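Local coordinates for protein Rho guanine nucleotide exchange factor 11 (Homo sapiens, PDB 5JHH) that probably activates Rho-family small GTPases by promoting exchange of bound GDP for GTP through its tandem DH and PH domains, at residues F120-S125 with K213-R218; A64-N69 with I126-I131; T231-A236 with L291-H296. All coordinates share one frame; numbering follows the deposited sequence.

Interaction 1: residues F120-S125 with K213-R218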
loop_
_atom_site.group_PDB
_atom_site.type_symbol
_atom_site.label_atom_id
_atom_site.label_comp_id
_atom_site.label_asym_id
_atom_site.label_seq_id
_atom_site.Cartn_x
_atom_site.Cartn_y
_atom_site.Cartn_z
ATOM N N PHE A 120 7.995 -10.578 -10.875
ATOM C CA PHE A 120 6.601 -10.455 -11.298
ATOM C C PHE A 120 5.976 -9.082 -10.995
ATOM O O PHE A 120 5.212 -8.592 -11.806
ATOM C CB PHE A 120 5.754 -11.558 -10.691
ATOM C CG PHE A 120 4.333 -11.605 -11.207
ATOM C CD1 PHE A 120 4.038 -12.242 -12.383
ATOM C CD2 PHE A 120 3.295 -11.084 -10.457
ATOM C CE1 PHE A 120 2.740 -12.321 -12.828
ATOM C CE2 PHE A 120 1.993 -11.164 -10.897
ATOM C CZ PHE A 120 1.709 -11.784 -12.083
ATOM N N CYS A 121 6.309 -8.449 -9.883
ATOM C CA CYS A 121 5.597 -7.265 -9.455
ATOM C C CYS A 121 6.271 -5.959 -9.781
ATOM O O CYS A 121 5.611 -4.929 -9.787
ATOM C CB CYS A 121 5.452 -7.241 -7.910
ATOM S SG CYS A 121 4.504 -8.634 -7.274
ATOM N N SER A 122 7.588 -5.942 -9.829
ATOM C CA SER A 122 8.290 -4.666 -9.820
ATOM C C SER A 122 7.821 -3.666 -10.861
ATOM O O SER A 122 7.791 -2.445 -10.607
ATOM C CB SER A 122 9.816 -4.866 -9.979
ATOM O OG SER A 122 10.072 -5.638 -11.125
ATOM N N TYR A 123 7.509 -4.169 -12.042
ATOM C CA TYR A 123 7.229 -3.323 -13.202
ATOM C C TYR A 123 5.715 -3.181 -13.430
ATOM O O TYR A 123 5.261 -2.580 -14.389
ATOM C CB TYR A 123 7.887 -3.942 -14.453
ATOM C CG TYR A 123 7.873 -3.055 -15.712
ATOM C CD1 TYR A 123 8.775 -1.991 -15.866
ATOM C CD2 TYR A 123 6.979 -3.291 -16.726
ATOM C CE1 TYR A 123 8.792 -1.204 -17.012
ATOM C CE2 TYR A 123 6.990 -2.520 -17.895
ATOM C CZ TYR A 123 7.898 -1.484 -18.037
ATOM O OH TYR A 123 7.834 -0.727 -19.182
ATOM N N GLN A 124 4.929 -3.694 -12.508
ATOM C CA GLN A 124 3.528 -3.950 -12.792
ATOM C C GLN A 124 2.737 -2.669 -12.968
ATOM O O GLN A 124 1.856 -2.617 -13.765
ATOM C CB GLN A 124 2.946 -4.803 -11.677
ATOM C CG GLN A 124 1.635 -5.478 -12.016
ATOM C CD GLN A 124 1.141 -6.376 -10.898
ATOM O OE1 GLN A 124 0.518 -5.908 -9.960
ATOM N NE2 GLN A 124 1.421 -7.687 -11.004
ATOM N N SER A 125 3.051 -1.622 -12.242
ATOM C CA SER A 125 2.250 -0.395 -12.341
ATOM C C SER A 125 2.375 0.235 -13.717
ATOM O O SER A 125 1.399 0.746 -14.306
ATOM C CB SER A 125 2.698 0.592 -11.272
ATOM O OG SER A 125 4.071 0.928 -11.421
ATOM N N LYS A 213 10.146 -0.136 -5.732
ATOM C CA LYS A 213 10.644 1.219 -5.580
ATOM C C LYS A 213 11.682 1.581 -6.634
ATOM O O LYS A 213 11.528 2.591 -7.306
ATOM C CB LYS A 213 11.203 1.387 -4.225
ATOM C CG LYS A 213 11.947 2.679 -4.028
ATOM C CD LYS A 213 12.521 2.619 -2.624
ATOM C CE LYS A 213 12.898 3.992 -2.161
ATOM N NZ LYS A 213 13.321 3.888 -0.750
ATOM N N GLN A 214 12.686 0.728 -6.822
ATOM C CA GLN A 214 13.785 1.055 -7.705
ATOM C C GLN A 214 13.336 0.962 -9.144
ATOM O O GLN A 214 13.695 1.798 -9.965
ATOM C CB GLN A 214 15.009 0.155 -7.456
ATOM C CG GLN A 214 15.774 0.426 -6.133
ATOM C CD GLN A 214 15.956 1.927 -5.744
ATOM O OE1 GLN A 214 16.206 2.806 -6.589
ATOM N NE2 GLN A 214 15.837 2.211 -4.458
ATOM N N THR A 215 12.505 -0.021 -9.462
ATOM C CA THR A 215 12.038 -0.141 -10.836
ATOM C C THR A 215 11.173 1.031 -11.228
ATOM O O THR A 215 11.353 1.582 -12.315
ATOM C CB THR A 215 11.213 -1.414 -11.059
ATOM O OG1 THR A 215 12.032 -2.569 -10.849
ATOM C CG2 THR A 215 10.665 -1.458 -12.415
ATOM N N GLU A 216 10.201 1.398 -10.395
ATOM C CA GLU A 216 9.387 2.570 -10.715
ATOM C C GLU A 216 10.223 3.873 -10.715
ATOM O O GLU A 216 10.064 4.744 -11.599
ATOM C CB GLU A 216 8.234 2.737 -9.728
ATOM C CG GLU A 216 7.216 1.603 -9.792
ATOM C CD GLU A 216 6.047 1.736 -8.813
ATOM O OE1 GLU A 216 6.166 2.407 -7.752
ATOM O OE2 GLU A 216 4.968 1.172 -9.153
ATOM N N ASN A 217 11.079 4.024 -9.709
ATOM C CA ASN A 217 11.865 5.242 -9.610
ATOM C C ASN A 217 12.695 5.394 -10.868
ATOM O O ASN A 217 12.746 6.490 -11.441
ATOM C CB ASN A 217 12.816 5.233 -8.431
ATOM C CG ASN A 217 12.172 5.663 -7.161
ATOM O OD1 ASN A 217 10.947 5.862 -7.063
ATOM N ND2 ASN A 217 12.996 5.830 -6.161
ATOM N N ARG A 218 13.282 4.297 -11.327
ATOM C CA ARG A 218 14.150 4.360 -12.510
ATOM C C ARG A 218 13.391 4.813 -13.737
ATOM O O ARG A 218 13.874 5.666 -14.503
ATOM C CB ARG A 218 14.816 3.022 -12.776
ATOM C CG ARG A 218 15.895 3.045 -13.871
ATOM C CD ARG A 218 16.668 1.722 -13.993
ATOM N NE ARG A 218 15.843 0.664 -14.595
ATOM C CZ ARG A 218 15.419 -0.447 -13.972
ATOM N NH1 ARG A 218 15.777 -0.713 -12.713
ATOM N NH2 ARG A 218 14.627 -1.310 -14.620
HETATM O O HOH W 1 5.223 -1.518 -10.244
#

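Interaction 2: residues A64-N69 with I126-I131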
loop_
_atom_site.group_PDB
_atom_site.type_symbol
_atom_site.label_atom_id
_atom_site.label_comp_id
_atom_site.label_asym_id
_atom_site.label_seq_id
_atom_site.Cartn_x
_atom_site.Cartn_y
_atom_site.Cartn_z
ATOM N N ALA A 64 5.814 -9.963 -22.142
ATOM C CA ALA A 64 6.765 -10.461 -21.157
ATOM C C ALA A 64 6.898 -9.468 -20.026
ATOM O O ALA A 64 7.142 -9.872 -18.886
ATOM C CB ALA A 64 8.139 -10.757 -21.762
ATOM N N ARG A 65 6.700 -8.182 -20.304
ATOM C CA ARG A 65 6.810 -7.209 -19.230
ATOM C C ARG A 65 5.592 -7.232 -18.322
ATOM O O ARG A 65 5.684 -6.912 -17.144
ATOM C CB ARG A 65 7.158 -5.796 -19.750
ATOM C CG ARG A 65 8.656 -5.736 -20.106
ATOM C CD ARG A 65 9.158 -4.379 -20.575
ATOM N NE ARG A 65 8.485 -3.959 -21.800
ATOM C CZ ARG A 65 9.038 -3.924 -23.025
ATOM N NH1 ARG A 65 10.305 -4.267 -23.217
ATOM N NH2 ARG A 65 8.316 -3.523 -24.073
ATOM N N LEU A 66 4.451 -7.610 -18.870
ATOM C CA LEU A 66 3.224 -7.675 -18.102
ATOM C C LEU A 66 3.152 -8.989 -17.283
ATOM O O LEU A 66 2.714 -8.981 -16.181
ATOM C CB LEU A 66 2.048 -7.576 -19.044
ATOM C CG LEU A 66 0.695 -7.867 -18.418
ATOM C CD1 LEU A 66 0.357 -6.808 -17.412
ATOM C CD2 LEU A 66 -0.371 -7.899 -19.504
ATOM N N PHE A 67 3.580 -10.080 -17.877
ATOM C CA PHE A 67 3.607 -11.400 -17.284
ATOM C C PHE A 67 5.021 -11.990 -17.409
ATOM O O PHE A 67 5.282 -12.815 -18.225
ATOM C CB PHE A 67 2.636 -12.345 -17.956
ATOM C CG PHE A 67 1.213 -12.061 -17.717
ATOM C CD1 PHE A 67 0.640 -12.310 -16.523
ATOM C CD2 PHE A 67 0.433 -11.576 -18.718
ATOM C CE1 PHE A 67 -0.671 -12.082 -16.323
ATOM C CE2 PHE A 67 -0.881 -11.327 -18.525
ATOM C CZ PHE A 67 -1.438 -11.581 -17.322
ATOM N N PRO A 68 5.954 -11.477 -16.497
ATOM C CA PRO A 68 7.327 -11.952 -16.697
ATOM C C PRO A 68 7.627 -13.414 -16.487
ATOM O O PRO A 68 8.429 -13.944 -17.191
ATOM C CB PRO A 68 8.118 -11.178 -15.674
ATOM C CG PRO A 68 7.382 -9.969 -15.476
ATOM C CD PRO A 68 6.024 -10.444 -15.355
ATOM N N ASN A 69 7.027 -14.034 -15.491
ATOM C CA ASN A 69 7.455 -15.311 -15.008
ATOM C C ASN A 69 6.322 -16.008 -14.306
ATOM O O ASN A 69 6.467 -16.528 -13.245
ATOM C CB ASN A 69 8.602 -15.089 -14.049
ATOM C CG ASN A 69 8.220 -14.185 -12.912
ATOM O OD1 ASN A 69 7.231 -13.549 -12.947
ATOM N ND2 ASN A 69 9.025 -14.133 -11.932
ATOM N N ILE A 126 3.561 0.102 -14.270
ATOM C CA ILE A 126 3.867 0.623 -15.582
ATOM C C ILE A 126 3.211 -0.212 -16.676
ATOM O O ILE A 126 2.551 0.315 -17.561
ATOM C CB ILE A 126 5.375 0.696 -15.764
ATOM C CG1 ILE A 126 5.945 1.679 -14.744
ATOM C CG2 ILE A 126 5.718 1.208 -17.145
ATOM C CD1 ILE A 126 7.343 1.360 -14.283
ATOM N N ALA A 127 3.286 -1.523 -16.565
ATOM C CA ALA A 127 2.634 -2.371 -17.553
ATOM C C ALA A 127 1.121 -2.164 -17.575
ATOM O O ALA A 127 0.484 -2.218 -18.648
ATOM C CB ALA A 127 2.928 -3.827 -17.289
ATOM N N LEU A 128 0.537 -1.959 -16.407
ATOM C CA LEU A 128 -0.895 -1.746 -16.353
ATOM C C LEU A 128 -1.330 -0.420 -16.940
ATOM O O LEU A 128 -2.395 -0.353 -17.470
ATOM C CB LEU A 128 -1.379 -1.802 -14.921
ATOM C CG LEU A 128 -1.399 -3.194 -14.336
ATOM C CD1 LEU A 128 -1.780 -3.142 -12.853
ATOM C CD2 LEU A 128 -2.357 -4.101 -15.110
ATOM N N GLU A 129 -0.556 0.638 -16.759
ATOM C CA GLU A 129 -0.790 1.892 -17.456
ATOM C C GLU A 129 -0.698 1.724 -18.983
ATOM O O GLU A 129 -1.520 2.236 -19.723
ATOM C CB GLU A 129 0.212 2.958 -17.005
ATOM C CG GLU A 129 -0.388 4.001 -16.059
ATOM C CD GLU A 129 -1.532 4.823 -16.696
ATOM O OE1 GLU A 129 -1.510 5.095 -17.926
ATOM O OE2 GLU A 129 -2.451 5.228 -15.955
ATOM N N LEU A 130 0.285 0.981 -19.450
ATOM C CA LEU A 130 0.323 0.623 -20.869
ATOM C C LEU A 130 -0.959 -0.107 -21.326
ATOM O O LEU A 130 -1.500 0.209 -22.383
ATOM C CB LEU A 130 1.555 -0.221 -21.179
ATOM C CG LEU A 130 1.968 -0.661 -22.606
ATOM C CD1 LEU A 130 1.680 -2.138 -22.932
ATOM C CD2 LEU A 130 1.427 0.245 -23.730
ATOM N N ILE A 131 -1.404 -1.108 -20.574
ATOM C CA ILE A 131 -2.606 -1.852 -20.937
ATOM C C ILE A 131 -3.792 -0.887 -20.997
ATOM O O ILE A 131 -4.648 -1.007 -21.842
ATOM C CB ILE A 131 -2.958 -2.966 -19.913
ATOM C CG1 ILE A 131 -2.633 -4.340 -20.448
ATOM C CG2 ILE A 131 -4.466 -3.065 -19.677
ATOM C CD1 ILE A 131 -1.247 -4.486 -20.989
#

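Interaction 3: residues T231-A236 with L291-H296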
loop_
_atom_site.group_PDB
_atom_site.type_symbol
_atom_site.label_atom_id
_atom_site.label_comp_id
_atom_site.label_asym_id
_atom_site.label_seq_id
_atom_site.Cartn_x
_atom_site.Cartn_y
_atom_site.Cartn_z
ATOM N N THR A 231 19.157 24.238 -19.607
ATOM C CA THR A 231 19.732 25.063 -20.660
ATOM C C THR A 231 20.295 26.366 -20.082
ATOM O O THR A 231 21.464 26.674 -20.271
ATOM C CB THR A 231 18.693 25.314 -21.767
ATOM O OG1 THR A 231 19.300 25.042 -23.018
ATOM C CG2 THR A 231 18.061 26.721 -21.721
ATOM N N ALA A 232 19.507 27.069 -19.277
ATOM C CA ALA A 232 19.986 28.287 -18.650
ATOM C C ALA A 232 21.268 28.085 -17.804
ATOM O O ALA A 232 21.800 29.033 -17.258
ATOM C CB ALA A 232 18.876 28.886 -17.799
ATOM N N LEU A 233 21.738 26.850 -17.660
ATOM C CA LEU A 233 22.971 26.577 -16.944
ATOM C C LEU A 233 24.080 26.207 -17.911
ATOM O O LEU A 233 25.216 26.026 -17.493
ATOM C CB LEU A 233 22.763 25.449 -15.928
ATOM C CG LEU A 233 21.887 25.830 -14.724
ATOM C CD1 LEU A 233 20.424 25.870 -15.103
ATOM C CD2 LEU A 233 22.055 24.866 -13.568
ATOM N N GLU A 234 23.744 26.063 -19.192
ATOM C CA GLU A 234 24.750 25.998 -20.260
ATOM C C GLU A 234 25.600 27.268 -20.307
ATOM O O GLU A 234 26.762 27.217 -20.723
ATOM C CB GLU A 234 24.097 25.824 -21.638
ATOM C CG GLU A 234 24.826 26.534 -22.777
ATOM C CD GLU A 234 23.917 26.837 -23.950
ATOM O OE1 GLU A 234 23.915 28.002 -24.407
ATOM O OE2 GLU A 234 23.198 25.915 -24.403
ATOM N N ARG A 235 25.006 28.403 -19.923
ATOM C CA ARG A 235 25.786 29.593 -19.567
ATOM C C ARG A 235 26.063 29.385 -18.072
ATOM O O ARG A 235 26.051 28.254 -17.595
ATOM C CB ARG A 235 25.000 30.897 -19.836
ATOM C CG ARG A 235 23.601 30.979 -19.231
ATOM C CD ARG A 235 23.531 31.723 -17.902
ATOM N NE ARG A 235 24.023 33.101 -17.992
ATOM C CZ ARG A 235 23.480 34.159 -17.380
ATOM N NH1 ARG A 235 24.026 35.357 -17.552
ATOM N NH2 ARG A 235 22.398 34.043 -16.608
ATOM N N ALA A 236 26.371 30.453 -17.350
ATOM C CA ALA A 236 26.431 30.446 -15.885
ATOM C C ALA A 236 26.133 31.867 -15.450
ATOM O O ALA A 236 26.318 32.785 -16.240
ATOM C CB ALA A 236 27.852 30.054 -15.476
ATOM N N LEU A 291 10.762 20.515 -17.284
ATOM C CA LEU A 291 11.300 20.666 -15.929
ATOM C C LEU A 291 12.551 21.497 -16.064
ATOM O O LEU A 291 13.577 21.036 -16.592
ATOM C CB LEU A 291 11.655 19.305 -15.285
ATOM C CG LEU A 291 10.489 18.332 -15.108
ATOM C CD1 LEU A 291 10.973 16.944 -14.718
ATOM C CD2 LEU A 291 9.468 18.859 -14.120
ATOM N N LEU A 292 12.442 22.734 -15.597
ATOM C CA LEU A 292 13.454 23.724 -15.841
ATOM C C LEU A 292 14.410 23.783 -14.695
ATOM O O LEU A 292 14.029 24.136 -13.567
ATOM C CB LEU A 292 12.821 25.096 -15.980
ATOM C CG LEU A 292 11.944 25.324 -17.196
ATOM C CD1 LEU A 292 11.690 26.825 -17.268
ATOM C CD2 LEU A 292 12.588 24.788 -18.479
ATOM N N LEU A 293 15.661 23.474 -15.000
ATOM C CA LEU A 293 16.737 23.708 -14.067
ATOM C C LEU A 293 17.301 25.101 -14.377
ATOM O O LEU A 293 17.791 25.337 -15.499
ATOM C CB LEU A 293 17.782 22.616 -14.256
ATOM C CG LEU A 293 18.674 22.261 -13.078
ATOM C CD1 LEU A 293 17.860 22.032 -11.822
ATOM C CD2 LEU A 293 19.518 21.033 -13.401
ATOM N N LYS A 294 17.192 26.016 -13.404
ATOM C CA LYS A 294 17.361 27.458 -13.638
ATOM C C LYS A 294 17.694 28.243 -12.364
ATOM O O LYS A 294 17.027 28.056 -11.329
ATOM C CB LYS A 294 16.049 28.020 -14.191
ATOM C CG LYS A 294 16.205 29.068 -15.282
ATOM C CD LYS A 294 14.856 29.664 -15.669
ATOM C CE LYS A 294 14.206 30.375 -14.490
ATOM N NZ LYS A 294 13.126 31.301 -14.926
ATOM N N CYS A 295 18.653 29.174 -12.469
ATOM C CA CYS A 295 19.038 30.064 -11.348
ATOM C C CYS A 295 17.949 31.089 -10.940
ATOM O O CYS A 295 17.045 31.382 -11.712
ATOM C CB CYS A 295 20.356 30.782 -11.654
ATOM S SG CYS A 295 21.847 29.836 -11.242
ATOM N N HIS A 296 18.016 31.569 -9.695
ATOM C CA HIS A 296 17.039 32.517 -9.121
ATOM C C HIS A 296 15.576 32.036 -9.222
ATOM O O HIS A 296 15.290 30.849 -9.420
ATOM C CB HIS A 296 17.195 33.898 -9.778
ATOM C CG HIS A 296 16.983 35.051 -8.840
ATOM N ND1 HIS A 296 15.813 35.225 -8.130
ATOM C CD2 HIS A 296 17.777 36.099 -8.516
ATOM C CE1 HIS A 296 15.901 36.319 -7.398
ATOM N NE2 HIS A 296 17.085 36.868 -7.611
HETATM O O HOH W 2 17.065 25.933 -17.747
#

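Interaction 1: residues F120-S125 with K213-R218
S122 and T215 bring the two backbones to 6.0 Å between their CA atoms, where a type I beta turn from C121 to Q124 lies against the long helix 189-227. The turn, closed by Q124 N to C121 O at 3.1 Å, joins helix 107-121 to helix 124-137, and Y123 takes the N-cap position of the latter. T215 lies against the turn with both branches. Its OG1 sits beside S122 CB at 3.3 Å, although each hydroxyl is bonded to a carbonyl four residues earlier, T215 OG1 to A211 O and S122 OG to A118 O. The methyl CG2, anti to the T215 backbone N, meets the Y123 ring at its edge and in its plane, 4.0 Å from CD1. At the next position, E216 runs out extended beyond CG (chi2 180°), which carries its carboxylate to the start of helix 124-137. There S125 OG donates a hydrogen bond to E216 OE2; the modelled 2.5 Å is very short, so its exact length is doubtful. A water is hydrogen-bonded to the same OE2 and to S122 O, and accepts from S125 N at 3.0 Å. Outside the two segments, E216 OE1 forms a salt bridge with a basic side chain of another protein's chain. Replacing E216 by an alanine is likely to leave S125 OG and the water without their carboxylate, and that basic group without its mate. A single carboxylate thus ties an intramolecular, partly hydrated helix junction to the surface that meets the other protein.

Interaction 2: residues A64-N69 with I126-I131
L66 reaches from the last turn of helix 60-66 onto helix 124-137, joining two elements of the all-helical DH (RhoGEF) domain by purely apolar packing. The backbones come closest at L66 and A127, 5.4 Å between CA atoms, a spacing allowed by the small side chain of A127. Its CB nestles against the main chain of L66, 3.9 Å from CA, with R65 O also nearby at 4.1 Å. The leucine itself is forked across one turn of the opposing helix. With CG anti to the backbone N (chi1 170°), the side chain leans toward helix 124-137, and the two methyls divide the work: CD1 lies on A127 CB, while CD2 reaches I131 CD1 at 3.8 Å, the two side chains crossing at about a right angle. I131 holds a less common conformation, its chi1 of -106° lying away from the staggered positions, and its CD1 end faces the leucine. Other parts of the domain close around this cluster: I163 packs on L66, M58 on I131, and L159 and R160 on L128. Just after L66 the chain leaves helical geometry at F67, whose ring meets that of Y49 with the planes about 60° apart. The fork also brushes a third residue of the helix, with L66 CD1 lying 4.5 Å from L128 CD2.

Interaction 3: residues T231-A236 with L291-H296
L233 and A232 approach the chain at the end of strand 290-292 from a loop that follows strand 228-229, and the two residues make quite different contacts. The more deeply buried part, with the larger share of the surface, belongs to L233. Its chi1 of -70° turns the side chain toward L293, with CD1 modelled 4.3 Å from L293 CB. The same methyl is placed too near L293 O; the two leucines are both buried and adjacent, but the position of this methyl is doubtful. On the other side, the contact opens toward solvent. A232 CB touches the aliphatic stem of exposed K294, 3.7 Å from CG, close to where the backbones are nearest, with 5.7 Å between the CA atoms of A232 and K294. The lysine bends at chi3 beyond this point of touch. No direct hydrogen bond spans the two segments; instead a water accepts from A232 N at 3.1 Å and is paired with L293 O at a doubtfully short distance. Strand 228-229, reached directly from helix 189-227, runs parallel to strand 290-292, with D229 bonded through its backbone to L291 and L293; L284 of strand 280-287 and L247 of a loop cover L293, placing the contact where the DH-PH connection joins the PH-domain sheet.

Interactions 1 and 2 form one neighbourhood in the DH domain, with centres 10 Å apart and segments that alternate along the chain. Both use helix 124-137: its start faces helix 189-227, its next turn faces helix 60-66. They touch directly, Y123 CE2 lying 3.8 Å from R65 CB and F120 CD1 4.0 Å from P68 CD, so residues of segment 120-125 are packed by segment 64-69 as well as by segment 213-218. Of the three, interaction 1 alone has segments touched by the partner protein. Interaction 3 lies apart, its centre 31 Å from that of interaction 1 and 37 Å from that of interaction 2; helix 189-227 leads into strand 228-229, which precedes segment 231-236.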